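Side-chain contacts in dally-like protein (Drosophila melanogaster, PDB 3ODN), which probably acts as a cell-surface heparan sulfate proteoglycan of the glypican family, its mostly helical core domain being the part described here, and is linked to Hedgehog signalling: residues E63-D68 against N429-S434; T97-M102 against Y116-L121; N145-K150 against K177-V182; T224-K229 against V249-G254. The protein carries 2 engineered substitutions. All blocks are in the same frame, centred on the assembly; numbering follows the deposited sequence.

Contact 1: residues E63-D68 against N429-S434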
loop_
_atom_site.group_PDB
_atom_site.type_symbol
_atom_site.label_atom_id
_atom_site.label_comp_id
_atom_site.label_asym_id
_atom_site.label_seq_id
_atom_site.Cartn_x
_atom_site.Cartn_y
_atom_site.Cartn_z
ATOM N N GLU A 63 -28.510 5.289 4.440
ATOM C CA GLU A 63 -27.930 4.633 3.254
ATOM C C GLU A 63 -27.248 5.662 2.329
ATOM O O GLU A 63 -26.201 5.368 1.745
ATOM C CB GLU A 63 -28.997 3.814 2.483
ATOM C CG GLU A 63 -29.375 2.488 3.137
ATOM C CD GLU A 63 -29.761 1.372 2.179
ATOM O OE1 GLU A 63 -28.975 0.403 2.039
ATOM O OE2 GLU A 63 -30.850 1.467 1.567
ATOM N N GLY A 64 -27.836 6.863 2.266
ATOM C CA GLY A 64 -27.362 8.002 1.487
ATOM C C GLY A 64 -26.080 8.596 2.027
ATOM O O GLY A 64 -25.088 8.670 1.290
ATOM N N HIS A 65 -26.078 9.000 3.334
ATOM C CA HIS A 65 -24.892 9.562 4.005
ATOM C C HIS A 65 -23.706 8.583 3.968
ATOM O O HIS A 65 -22.591 9.023 3.706
ATOM C CB HIS A 65 -25.183 10.023 5.450
ATOM C CG HIS A 65 -25.890 11.350 5.575
ATOM N ND1 HIS A 65 -25.320 12.531 5.110
ATOM C CD2 HIS A 65 -27.075 11.650 6.172
ATOM C CE1 HIS A 65 -26.190 13.492 5.406
ATOM N NE2 HIS A 65 -27.251 13.012 6.058
ATOM N N THR A 66 -23.950 7.264 4.189
ATOM C CA THR A 66 -22.904 6.229 4.149
ATOM C C THR A 66 -22.294 6.102 2.760
ATOM O O THR A 66 -21.081 6.236 2.643
ATOM C CB THR A 66 -23.384 4.877 4.690
ATOM O OG1 THR A 66 -24.532 4.438 3.953
ATOM C CG2 THR A 66 -23.652 4.908 6.193
ATOM N N LYS A 67 -23.121 5.920 1.706
ATOM C CA LYS A 67 -22.671 5.821 0.316
ATOM C C LYS A 67 -21.818 7.029 -0.088
ATOM O O LYS A 67 -20.875 6.866 -0.865
ATOM C CB LYS A 67 -23.878 5.700 -0.616
ATOM C CG LYS A 67 -23.596 5.043 -1.964
ATOM C CD LYS A 67 -24.906 4.721 -2.682
ATOM C CE LYS A 67 -24.736 4.018 -4.009
ATOM N NZ LYS A 67 -26.055 3.761 -4.654
ATOM N N ASP A 68 -22.131 8.225 0.457
ATOM C CA ASP A 68 -21.427 9.484 0.191
ATOM C C ASP A 68 -20.012 9.468 0.752
ATOM O O ASP A 68 -19.062 9.758 0.024
ATOM C CB ASP A 68 -22.220 10.671 0.763
ATOM C CG ASP A 68 -21.598 12.032 0.513
ATOM O OD1 ASP A 68 -21.963 12.674 -0.498
ATOM O OD2 ASP A 68 -20.787 12.479 1.355
ATOM N N ASN A 429 -24.895 15.498 12.161
ATOM C CA ASN A 429 -25.421 16.170 10.979
ATOM C C ASN A 429 -26.744 16.904 11.190
ATOM O O ASN A 429 -27.618 16.398 11.896
ATOM C CB ASN A 429 -25.561 15.175 9.834
ATOM C CG ASN A 429 -25.179 15.791 8.525
ATOM O OD1 ASN A 429 -23.990 15.924 8.213
ATOM N ND2 ASN A 429 -26.174 16.262 7.777
ATOM N N GLU A 430 -26.910 18.065 10.500
ATOM C CA GLU A 430 -28.099 18.948 10.501
ATOM C C GLU A 430 -29.402 18.165 10.239
ATOM O O GLU A 430 -30.480 18.574 10.674
ATOM C CB GLU A 430 -27.938 20.086 9.462
ATOM C CG GLU A 430 -26.704 20.960 9.671
ATOM C CD GLU A 430 -26.265 21.796 8.481
ATOM O OE1 GLU A 430 -26.573 23.011 8.466
ATOM O OE2 GLU A 430 -25.579 21.249 7.586
ATOM N N ASP A 431 -29.265 17.024 9.546
ATOM C CA ASP A 431 -30.287 16.047 9.200
ATOM C C ASP A 431 -30.932 15.476 10.481
ATOM O O ASP A 431 -32.125 15.652 10.659
ATOM C CB ASP A 431 -29.624 14.951 8.324
ATOM C CG ASP A 431 -30.428 13.702 7.997
ATOM O OD1 ASP A 431 -31.670 13.749 8.095
ATOM O OD2 ASP A 431 -29.808 12.686 7.605
ATOM N N ILE A 432 -30.143 14.846 11.379
ATOM C CA ILE A 432 -30.603 14.255 12.653
ATOM C C ILE A 432 -30.523 15.293 13.777
ATOM O O ILE A 432 -31.482 15.436 14.535
ATOM C CB ILE A 432 -29.830 12.939 13.019
ATOM C CG1 ILE A 432 -30.049 11.821 11.974
ATOM C CG2 ILE A 432 -30.188 12.428 14.416
ATOM C CD1 ILE A 432 -29.049 11.786 10.824
ATOM N N ALA A 433 -29.375 16.008 13.887
ATOM C CA ALA A 433 -29.118 17.040 14.905
ATOM C C ALA A 433 -29.414 16.514 16.341
ATOM O O ALA A 433 -30.083 17.181 17.131
ATOM C CB ALA A 433 -29.903 18.321 14.593
ATOM N N SER A 434 -28.881 15.299 16.650
ATOM C CA SER A 434 -29.026 14.612 17.930
ATOM C C SER A 434 -28.449 15.444 19.073
ATOM O O SER A 434 -27.462 16.150 18.904
ATOM C CB SER A 434 -28.421 13.213 17.875
ATOM O OG SER A 434 -27.011 13.237 18.022
#

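Contact 2: residues T97-M102 against Y116-L121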
loop_
_atom_site.group_PDB
_atom_site.type_symbol
_atom_site.label_atom_id
_atom_site.label_comp_id
_atom_site.label_asym_id
_atom_site.label_seq_id
_atom_site.Cartn_x
_atom_site.Cartn_y
_atom_site.Cartn_z
ATOM N N THR A 97 17.048 6.651 -18.646
ATOM C CA THR A 97 17.598 7.657 -19.559
ATOM C C THR A 97 18.949 8.183 -19.067
ATOM O O THR A 97 19.870 8.282 -19.853
ATOM C CB THR A 97 16.580 8.803 -19.772
ATOM O OG1 THR A 97 15.283 8.245 -19.973
ATOM C CG2 THR A 97 16.958 9.721 -20.946
ATOM N N GLN A 98 19.043 8.540 -17.778
ATOM C CA GLN A 98 20.245 9.039 -17.110
ATOM C C GLN A 98 21.318 7.961 -17.046
ATOM O O GLN A 98 22.494 8.291 -17.142
ATOM C CB GLN A 98 19.910 9.515 -15.683
ATOM C CG GLN A 98 19.423 10.956 -15.614
ATOM C CD GLN A 98 19.972 11.665 -14.400
ATOM O OE1 GLN A 98 19.736 11.275 -13.248
ATOM N NE2 GLN A 98 20.723 12.728 -14.632
ATOM N N PHE A 99 20.919 6.678 -16.843
ATOM C CA PHE A 99 21.838 5.547 -16.793
ATOM C C PHE A 99 22.496 5.393 -18.160
ATOM O O PHE A 99 23.712 5.235 -18.233
ATOM C CB PHE A 99 21.104 4.238 -16.408
ATOM C CG PHE A 99 22.031 3.062 -16.148
ATOM C CD1 PHE A 99 22.270 2.621 -14.854
ATOM C CD2 PHE A 99 22.665 2.409 -17.198
ATOM C CE1 PHE A 99 23.143 1.567 -14.612
ATOM C CE2 PHE A 99 23.553 1.373 -16.957
ATOM C CZ PHE A 99 23.792 0.961 -15.665
ATOM N N ASN A 100 21.677 5.414 -19.232
ATOM C CA ASN A 100 22.124 5.251 -20.605
ATOM C C ASN A 100 23.050 6.391 -21.050
ATOM O O ASN A 100 24.128 6.137 -21.602
ATOM C CB ASN A 100 20.936 5.066 -21.555
ATOM C CG ASN A 100 21.362 4.898 -23.001
ATOM O OD1 ASN A 100 21.499 5.869 -23.737
ATOM N ND2 ASN A 100 21.650 3.672 -23.423
ATOM N N SER A 101 22.632 7.640 -20.783
ATOM C CA SER A 101 23.378 8.848 -21.114
ATOM C C SER A 101 24.726 8.848 -20.409
ATOM O O SER A 101 25.731 9.127 -21.060
ATOM C CB SER A 101 22.571 10.092 -20.755
ATOM O OG SER A 101 21.381 10.144 -21.523
ATOM N N MET A 102 24.757 8.501 -19.097
ATOM C CA MET A 102 26.007 8.431 -18.348
ATOM C C MET A 102 26.905 7.344 -18.909
ATOM O O MET A 102 28.103 7.572 -19.066
ATOM C CB MET A 102 25.765 8.175 -16.854
ATOM C CG MET A 102 27.061 8.083 -16.046
ATOM S SD MET A 102 26.877 7.451 -14.360
ATOM C CE MET A 102 26.446 8.967 -13.494
ATOM N N TYR A 116 22.385 -3.820 -24.132
ATOM C CA TYR A 116 21.264 -4.737 -23.935
ATOM C C TYR A 116 21.243 -5.368 -22.531
ATOM O O TYR A 116 20.171 -5.588 -21.985
ATOM C CB TYR A 116 21.263 -5.821 -25.035
ATOM C CG TYR A 116 22.330 -6.886 -24.887
ATOM C CD1 TYR A 116 23.593 -6.722 -25.457
ATOM C CD2 TYR A 116 22.054 -8.094 -24.246
ATOM C CE1 TYR A 116 24.567 -7.715 -25.349
ATOM C CE2 TYR A 116 23.018 -9.101 -24.147
ATOM C CZ TYR A 116 24.274 -8.907 -24.696
ATOM O OH TYR A 116 25.219 -9.909 -24.614
ATOM N N VAL A 117 22.421 -5.648 -21.958
ATOM C CA VAL A 117 22.596 -6.215 -20.627
ATOM C C VAL A 117 21.970 -5.245 -19.622
ATOM O O VAL A 117 21.192 -5.654 -18.759
ATOM C CB VAL A 117 24.106 -6.454 -20.341
ATOM C CG1 VAL A 117 24.341 -7.007 -18.939
ATOM C CG2 VAL A 117 24.730 -7.370 -21.394
ATOM N N PHE A 118 22.299 -3.959 -19.760
ATOM C CA PHE A 118 21.791 -2.911 -18.901
ATOM C C PHE A 118 20.333 -2.571 -19.237
ATOM O O PHE A 118 19.549 -2.353 -18.320
ATOM C CB PHE A 118 22.698 -1.668 -18.979
ATOM C CG PHE A 118 24.143 -1.949 -18.654
ATOM C CD1 PHE A 118 25.085 -2.086 -19.667
ATOM C CD2 PHE A 118 24.564 -2.066 -17.337
ATOM C CE1 PHE A 118 26.432 -2.308 -19.367
ATOM C CE2 PHE A 118 25.903 -2.307 -17.037
ATOM C CZ PHE A 118 26.828 -2.434 -18.055
ATOM N N SER A 119 19.958 -2.566 -20.533
ATOM C CA SER A 119 18.582 -2.263 -20.924
ATOM C C SER A 119 17.618 -3.403 -20.502
ATOM O O SER A 119 16.524 -3.111 -20.031
ATOM C CB SER A 119 18.480 -1.828 -22.395
ATOM O OG SER A 119 18.161 -2.874 -23.303
ATOM N N ASP A 120 18.086 -4.675 -20.545
ATOM C CA ASP A 120 17.346 -5.872 -20.093
ATOM C C ASP A 120 17.103 -5.811 -18.585
ATOM O O ASP A 120 16.110 -6.365 -18.112
ATOM C CB ASP A 120 18.099 -7.190 -20.412
ATOM C CG ASP A 120 18.034 -7.654 -21.854
ATOM O OD1 ASP A 120 17.205 -7.101 -22.621
ATOM O OD2 ASP A 120 18.848 -8.544 -22.234
ATOM N N LEU A 121 18.032 -5.198 -17.833
ATOM C CA LEU A 121 17.904 -5.020 -16.397
ATOM C C LEU A 121 16.756 -4.050 -16.128
ATOM O O LEU A 121 15.868 -4.385 -15.362
ATOM C CB LEU A 121 19.220 -4.512 -15.755
ATOM C CG LEU A 121 19.218 -4.462 -14.212
ATOM C CD1 LEU A 121 19.176 -5.844 -13.624
ATOM C CD2 LEU A 121 20.397 -3.668 -13.669
#

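Contact 3: residues N145-K150 against K177-V182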
loop_
_atom_site.group_PDB
_atom_site.type_symbol
_atom_site.label_atom_id
_atom_site.label_comp_id
_atom_site.label_asym_id
_atom_site.label_seq_id
_atom_site.Cartn_x
_atom_site.Cartn_y
_atom_site.Cartn_z
ATOM N N ASN A 145 26.647 -11.392 -12.853
ATOM C CA ASN A 145 27.389 -12.558 -13.349
ATOM C C ASN A 145 27.815 -12.334 -14.831
ATOM O O ASN A 145 28.961 -12.616 -15.213
ATOM C CB ASN A 145 26.565 -13.844 -13.191
ATOM C CG ASN A 145 27.385 -15.079 -13.482
ATOM O OD1 ASN A 145 28.066 -15.633 -12.600
ATOM N ND2 ASN A 145 27.375 -15.508 -14.746
ATOM N N THR A 146 26.867 -11.827 -15.645
ATOM C CA THR A 146 27.025 -11.506 -17.064
ATOM C C THR A 146 28.017 -10.337 -17.197
ATOM O O THR A 146 28.880 -10.370 -18.072
ATOM C CB THR A 146 25.637 -11.158 -17.679
ATOM O OG1 THR A 146 24.725 -12.254 -17.477
ATOM C CG2 THR A 146 25.712 -10.792 -19.175
ATOM N N LEU A 147 27.883 -9.318 -16.331
ATOM C CA LEU A 147 28.732 -8.138 -16.317
ATOM C C LEU A 147 30.187 -8.514 -16.043
ATOM O O LEU A 147 31.071 -8.047 -16.752
ATOM C CB LEU A 147 28.183 -7.125 -15.287
ATOM C CG LEU A 147 28.879 -5.776 -15.133
ATOM C CD1 LEU A 147 28.800 -4.948 -16.401
ATOM C CD2 LEU A 147 28.288 -5.016 -13.987
ATOM N N TYR A 148 30.425 -9.419 -15.082
ATOM C CA TYR A 148 31.754 -9.933 -14.728
ATOM C C TYR A 148 32.425 -10.730 -15.864
ATOM O O TYR A 148 33.631 -10.582 -16.083
ATOM C CB TYR A 148 31.635 -10.787 -13.447
ATOM C CG TYR A 148 32.797 -11.703 -13.138
ATOM C CD1 TYR A 148 34.073 -11.195 -12.907
ATOM C CD2 TYR A 148 32.608 -13.074 -12.996
ATOM C CE1 TYR A 148 35.139 -12.033 -12.586
ATOM C CE2 TYR A 148 33.661 -13.919 -12.646
ATOM C CZ TYR A 148 34.928 -13.396 -12.453
ATOM O OH TYR A 148 35.972 -14.231 -12.122
ATOM N N GLN A 149 31.656 -11.609 -16.540
ATOM C CA GLN A 149 32.169 -12.455 -17.618
ATOM C C GLN A 149 32.595 -11.621 -18.805
ATOM O O GLN A 149 33.713 -11.816 -19.304
ATOM C CB GLN A 149 31.165 -13.545 -18.014
ATOM C CG GLN A 149 31.361 -14.851 -17.240
ATOM C CD GLN A 149 30.375 -15.886 -17.692
ATOM O OE1 GLN A 149 30.515 -16.496 -18.756
ATOM N NE2 GLN A 149 29.336 -16.089 -16.911
ATOM N N LYS A 150 31.746 -10.629 -19.183
ATOM C CA LYS A 150 32.000 -9.670 -20.257
ATOM C C LYS A 150 33.251 -8.862 -19.943
ATOM O O LYS A 150 34.110 -8.707 -20.805
ATOM C CB LYS A 150 30.815 -8.696 -20.420
ATOM C CG LYS A 150 29.523 -9.314 -20.931
ATOM C CD LYS A 150 29.565 -9.766 -22.379
ATOM C CE LYS A 150 28.170 -10.025 -22.883
ATOM N NZ LYS A 150 27.374 -8.771 -22.954
ATOM N N LYS A 177 34.712 -12.303 -5.396
ATOM C CA LYS A 177 34.114 -10.976 -5.150
ATOM C C LYS A 177 34.743 -9.912 -6.075
ATOM O O LYS A 177 35.586 -9.133 -5.622
ATOM C CB LYS A 177 34.164 -10.590 -3.659
ATOM C CG LYS A 177 32.962 -11.089 -2.861
ATOM C CD LYS A 177 33.257 -11.116 -1.368
ATOM C CE LYS A 177 32.114 -11.683 -0.564
ATOM N NZ LYS A 177 31.057 -10.670 -0.300
ATOM N N PRO A 178 34.403 -9.928 -7.394
ATOM C CA PRO A 178 35.056 -9.006 -8.338
ATOM C C PRO A 178 34.645 -7.556 -8.186
ATOM O O PRO A 178 35.463 -6.663 -8.392
ATOM C CB PRO A 178 34.668 -9.565 -9.713
ATOM C CG PRO A 178 34.037 -10.901 -9.441
ATOM C CD PRO A 178 33.444 -10.800 -8.098
ATOM N N PHE A 179 33.368 -7.331 -7.847
ATOM C CA PHE A 179 32.781 -6.017 -7.649
ATOM C C PHE A 179 32.672 -5.725 -6.142
ATOM O O PHE A 179 31.991 -4.780 -5.724
ATOM C CB PHE A 179 31.396 -5.975 -8.306
ATOM C CG PHE A 179 31.311 -6.468 -9.733
ATOM C CD1 PHE A 179 30.522 -7.565 -10.059
ATOM C CD2 PHE A 179 31.972 -5.802 -10.760
ATOM C CE1 PHE A 179 30.411 -7.994 -11.381
ATOM C CE2 PHE A 179 31.867 -6.239 -12.082
ATOM C CZ PHE A 179 31.081 -7.324 -12.384
ATOM N N GLY A 180 33.361 -6.544 -5.350
ATOM C CA GLY A 180 33.386 -6.441 -3.899
ATOM C C GLY A 180 32.082 -6.891 -3.283
ATOM O O GLY A 180 31.575 -7.962 -3.630
ATOM N N ASP A 181 31.541 -6.079 -2.358
ATOM C CA ASP A 181 30.266 -6.375 -1.688
ATOM C C ASP A 181 29.034 -5.671 -2.290
ATOM O O ASP A 181 27.946 -5.777 -1.721
ATOM C CB ASP A 181 30.363 -6.212 -0.165
ATOM C CG ASP A 181 30.267 -7.533 0.579
ATOM O OD1 ASP A 181 29.134 -7.950 0.904
ATOM O OD2 ASP A 181 31.328 -8.148 0.840
ATOM N N VAL A 182 29.189 -5.017 -3.465
ATOM C CA VAL A 182 28.101 -4.348 -4.193
ATOM C C VAL A 182 26.987 -5.317 -4.638
ATOM O O VAL A 182 25.844 -5.100 -4.230
ATOM C CB VAL A 182 28.586 -3.396 -5.328
ATOM C CG1 VAL A 182 27.460 -3.027 -6.300
ATOM C CG2 VAL A 182 29.231 -2.143 -4.749
#

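Contact 4: residues T224-K229 against V249-G254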
loop_
_atom_site.group_PDB
_atom_site.type_symbol
_atom_site.label_atom_id
_atom_site.label_comp_id
_atom_site.label_asym_id
_atom_site.label_seq_id
_atom_site.Cartn_x
_atom_site.Cartn_y
_atom_site.Cartn_z
ATOM N N THR A 224 -34.176 -1.199 10.460
ATOM C CA THR A 224 -35.404 -0.511 10.027
ATOM C C THR A 224 -36.286 -0.145 11.226
ATOM O O THR A 224 -36.739 0.995 11.330
ATOM C CB THR A 224 -36.160 -1.354 8.965
ATOM O OG1 THR A 224 -35.261 -1.753 7.927
ATOM C CG2 THR A 224 -37.353 -0.614 8.356
ATOM N N GLY A 225 -36.495 -1.114 12.113
ATOM C CA GLY A 225 -37.275 -0.950 13.328
ATOM C C GLY A 225 -36.621 0.003 14.305
ATOM O O GLY A 225 -37.270 0.936 14.799
ATOM N N ALA A 226 -35.322 -0.207 14.580
ATOM C CA ALA A 226 -34.613 0.657 15.520
ATOM C C ALA A 226 -34.331 2.078 14.973
ATOM O O ALA A 226 -34.366 3.041 15.754
ATOM C CB ALA A 226 -33.346 -0.011 16.007
ATOM N N LEU A 227 -34.126 2.211 13.630
ATOM C CA LEU A 227 -33.848 3.500 12.974
ATOM C C LEU A 227 -35.035 4.497 12.980
ATOM O O LEU A 227 -34.850 5.663 13.343
ATOM C CB LEU A 227 -33.249 3.299 11.567
ATOM C CG LEU A 227 -32.504 4.468 10.935
ATOM C CD1 LEU A 227 -31.242 4.798 11.690
ATOM C CD2 LEU A 227 -32.138 4.156 9.530
ATOM N N THR A 228 -36.242 4.033 12.616
ATOM C CA THR A 228 -37.449 4.881 12.611
ATOM C C THR A 228 -37.863 5.261 14.025
ATOM O O THR A 228 -38.280 6.399 14.250
ATOM C CB THR A 228 -38.622 4.190 11.923
ATOM O OG1 THR A 228 -39.064 3.117 12.747
ATOM C CG2 THR A 228 -38.270 3.671 10.561
ATOM N N LYS A 229 -37.768 4.294 14.971
ATOM C CA LYS A 229 -38.126 4.473 16.385
ATOM C C LYS A 229 -37.211 5.530 17.029
ATOM O O LYS A 229 -37.630 6.225 17.950
ATOM C CB LYS A 229 -38.047 3.132 17.132
ATOM C CG LYS A 229 -38.769 3.103 18.461
ATOM C CD LYS A 229 -38.307 1.937 19.321
ATOM C CE LYS A 229 -37.597 2.430 20.559
ATOM N NZ LYS A 229 -37.244 1.320 21.482
ATOM N N VAL A 249 -26.273 6.803 18.357
ATOM C CA VAL A 249 -24.983 6.127 18.134
ATOM C C VAL A 249 -25.126 4.607 18.201
ATOM O O VAL A 249 -24.701 3.936 17.257
ATOM C CB VAL A 249 -23.837 6.710 19.012
ATOM C CG1 VAL A 249 -22.611 5.796 19.045
ATOM C CG2 VAL A 249 -23.446 8.092 18.525
ATOM N N ASN A 250 -25.783 4.080 19.275
ATOM C CA ASN A 250 -26.072 2.655 19.499
ATOM C C ASN A 250 -26.929 2.087 18.397
ATOM O O ASN A 250 -26.636 0.984 17.930
ATOM C CB ASN A 250 -26.717 2.400 20.869
ATOM C CG ASN A 250 -25.744 2.112 21.996
ATOM O OD1 ASN A 250 -24.532 1.961 21.800
ATOM N ND2 ASN A 250 -26.256 2.006 23.209
ATOM N N VAL A 251 -27.945 2.846 17.937
ATOM C CA VAL A 251 -28.837 2.445 16.840
ATOM C C VAL A 251 -28.018 2.309 15.567
ATOM O O VAL A 251 -28.016 1.232 14.965
ATOM C CB VAL A 251 -30.072 3.387 16.681
ATOM C CG1 VAL A 251 -30.754 3.244 15.320
ATOM C CG2 VAL A 251 -31.069 3.191 17.818
ATOM N N ILE A 252 -27.265 3.370 15.201
ATOM C CA ILE A 252 -26.439 3.372 13.983
ATOM C C ILE A 252 -25.310 2.319 13.984
ATOM O O ILE A 252 -25.062 1.720 12.936
ATOM C CB ILE A 252 -26.092 4.801 13.464
ATOM C CG1 ILE A 252 -27.408 5.570 13.190
ATOM C CG2 ILE A 252 -25.261 4.739 12.175
ATOM C CD1 ILE A 252 -27.323 7.001 13.199
ATOM N N LYS A 253 -24.720 2.012 15.167
ATOM C CA LYS A 253 -23.727 0.935 15.321
ATOM C C LYS A 253 -24.377 -0.442 14.978
ATOM O O LYS A 253 -23.759 -1.267 14.300
ATOM C CB LYS A 253 -23.138 0.906 16.745
ATOM C CG LYS A 253 -22.094 1.972 17.032
ATOM C CD LYS A 253 -21.191 1.577 18.200
ATOM C CE LYS A 253 -20.280 2.694 18.644
ATOM N NZ LYS A 253 -19.287 3.088 17.599
ATOM N N GLY A 254 -25.621 -0.648 15.423
ATOM C CA GLY A 254 -26.384 -1.862 15.146
ATOM C C GLY A 254 -26.751 -2.018 13.681
ATOM O O GLY A 254 -26.791 -3.145 13.168
#

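Contact 1: residues E63-D68 against N429-S434
His-65 reaches from helix 48-106 to the loop after helix 422-428, where Asp-431 and Asn-429 receive its imidazole. The polar part of the contact is one weak hydrogen bond: NE2 of His-65 gives its proton to OD2 of Asp-431 over 3.0 Å, and the N-H...O angle of 125° is far from straight. The carboxylate stands at the ring's edge, near its plane, but is itself turned 35° against the imidazole. The same oxygen lies 3.3 Å from CD2 of His-65, displaced toward that side of NE2, in keeping with the bent bond. CG of Asp-431 is anti to its backbone nitrogen (chi1 171°), which extends the carboxylate toward the helix. Van der Waals contact comes from Asn-429, whose ND2 approaches CE1 of His-65 obliquely at 3.6 Å. Within the loop, the backbone bond from Ala-433 N to Asn-429 O (2.7 Å) closes a single helix-like turn that contains Asp-431. Ser-434 OG bonds to Cys-427 O, the cysteine being disulfide-linked to Cys-248. With a carboxylate beside its NE2, His-65 may well be somewhat easier to protonate, although at this partly exposed surface the bent bond probably contributes only modestly.

Contact 2: residues T97-M102 against Y116-L121
Phe-99 and Phe-118 meet ring to ring and carry the whole contact. CZ of Phe-99 comes to 3.5 Å from CD2 of Phe-118, and its CE2 also touches CB of Phe-118 at 3.8 Å, so that the outer end of one ring rests against the root and near flank of the other. The centroids are 5.5 Å apart and the planes lie at 40°, an oblique meeting of two side chains that run roughly perpendicular to each other. The first torsions bring this about: CG of Phe-99 extends anti to its own nitrogen (chi1 -172°), whereas Phe-118 places CG anti to the carbonyl carbon (chi1 -56°). Substituting an alanine for Phe-118 would probably take away the ring that CZ of Phe-99 rests on and open a gap between the two helices, leaving Phe-103 and Tyr-111 without one of their ring partners. Around the pair, Phe-103 stacks on Phe-99 and also meets Phe-118, Phe-122 meets Phe-99 edge-to-face, and Tyr-111 adds a further ring beside Phe-118. The cluster thereby ties helix 48-106 to helix 115-131; Phe-118 also packs on Leu-147 of helix 136-155, and Phe-99 on Asn-294 and Ile-297 of helix 293-306.

Contact 3: residues N145-K150 against K177-V182
Tyr-148 lies against Pro-178 and Phe-179, and its atoms meet them in turn. The CB carbon touches the end of the Phe-179 ring, 3.7 Å from CZ. With CG anti to the backbone nitrogen (chi1 164°), the phenol then runs past the proline, whose CG is 4.0 Å from CG of Tyr-148 and closes to 3.5 Å at CD1. CE1 is equally near, and the gap widens again at CZ. Pro-178 CG thus sits over one face of the ring, offset toward its rim, in a CH-pi contact 3.7 Å from the centroid and 24° off the normal. A serine in place of Tyr-148 would probably leave Pro-178 CG without the ring face it lies over and open a gap toward Val-169 and Met-173, although its CB would still meet Phe-179. The Phe-179 ring enters edge-on, CZ lying 3.5 Å from the backbone N of Tyr-148, while CG of Leu-147 touches the same CZ obliquely at 3.8 Å. Beyond the loop, Phe-179 packs on Ala-300, and Tyr-148 on Val-169 and Met-173. Lys-177 NZ bridges to Asp-181 OD2 at 2.8 Å and also pairs with Asp-184. The arrangement is that of an interhelical connection in an alpha-helical bundle: a type II' turn from Phe-179 to Val-182, with Gly-180 at its positive-phi position, leads into helix 182-214, while the Pro-Phe pair plugs onto helix 136-155.

Contact 4: residues T224-K229 against V249-G254
Ala-226 and Val-251 mark the nearest backbone approach, CA to CA 6.2 Å, between two short helical segments that run nearly antiparallel, at 154°, with axes 9.5 Å apart at their closest. Val-251 carries most of the contact. Its CG1, anti to the backbone nitrogen (chi1 163°), presses on the backbone of the other helix, 3.6 Å from Ala-226 O and 3.9 Å from CA of Leu-227. CB of Ala-226 flanks the same methyl at 4.2 Å, and this small side chain lets the backbones come this close. Leu-227 leaves its helix to one side, yet its branch bends back: CD1 reaches CG1 of Val-251 at 4.0 Å and goes on to CG1 of Ile-252 at 4.2 Å, crossing both side chains at a slant. The side chains meet through carbon atoms alone, although Val-251 CG1 also rests on a backbone carbonyl oxygen. Leu-227 and Ile-252 both also pack on Leu-62 of helix 48-106, and Ile-252 touches Val-426 and Cys-427 as well. The disulfide between Cys-223 and Cys-255 staples helix 222-231 to helix 245-255, so the contact is that of a disulfide-braced antiparallel helix pair in the cysteine-rich end of the glypican core.

Overall arrangement
The four contacts fall into two pairs at opposite ends of an elongated helical core. Contacts 1 and 4 lie together, centres 13 Å apart and nearest atoms about 6 Å apart without touching, in the disulfide-rich end. Contacts 2 and 3 share the other, with centres 17 Å apart. They touch directly: Tyr-116 OH probably hydrogen-bonds Lys-150 NZ at 2.9 Å, and Phe-118 CZ packs on Leu-147 CD1 at 3.6 Å. Helix 48-106 spans the gap, carrying one segment each of contacts 1 and 2, whose centres are 56 Å apart. Contacts 3 and 4 are the most distant pair, at 68 Å. In sequence, contact 1 encloses the other three.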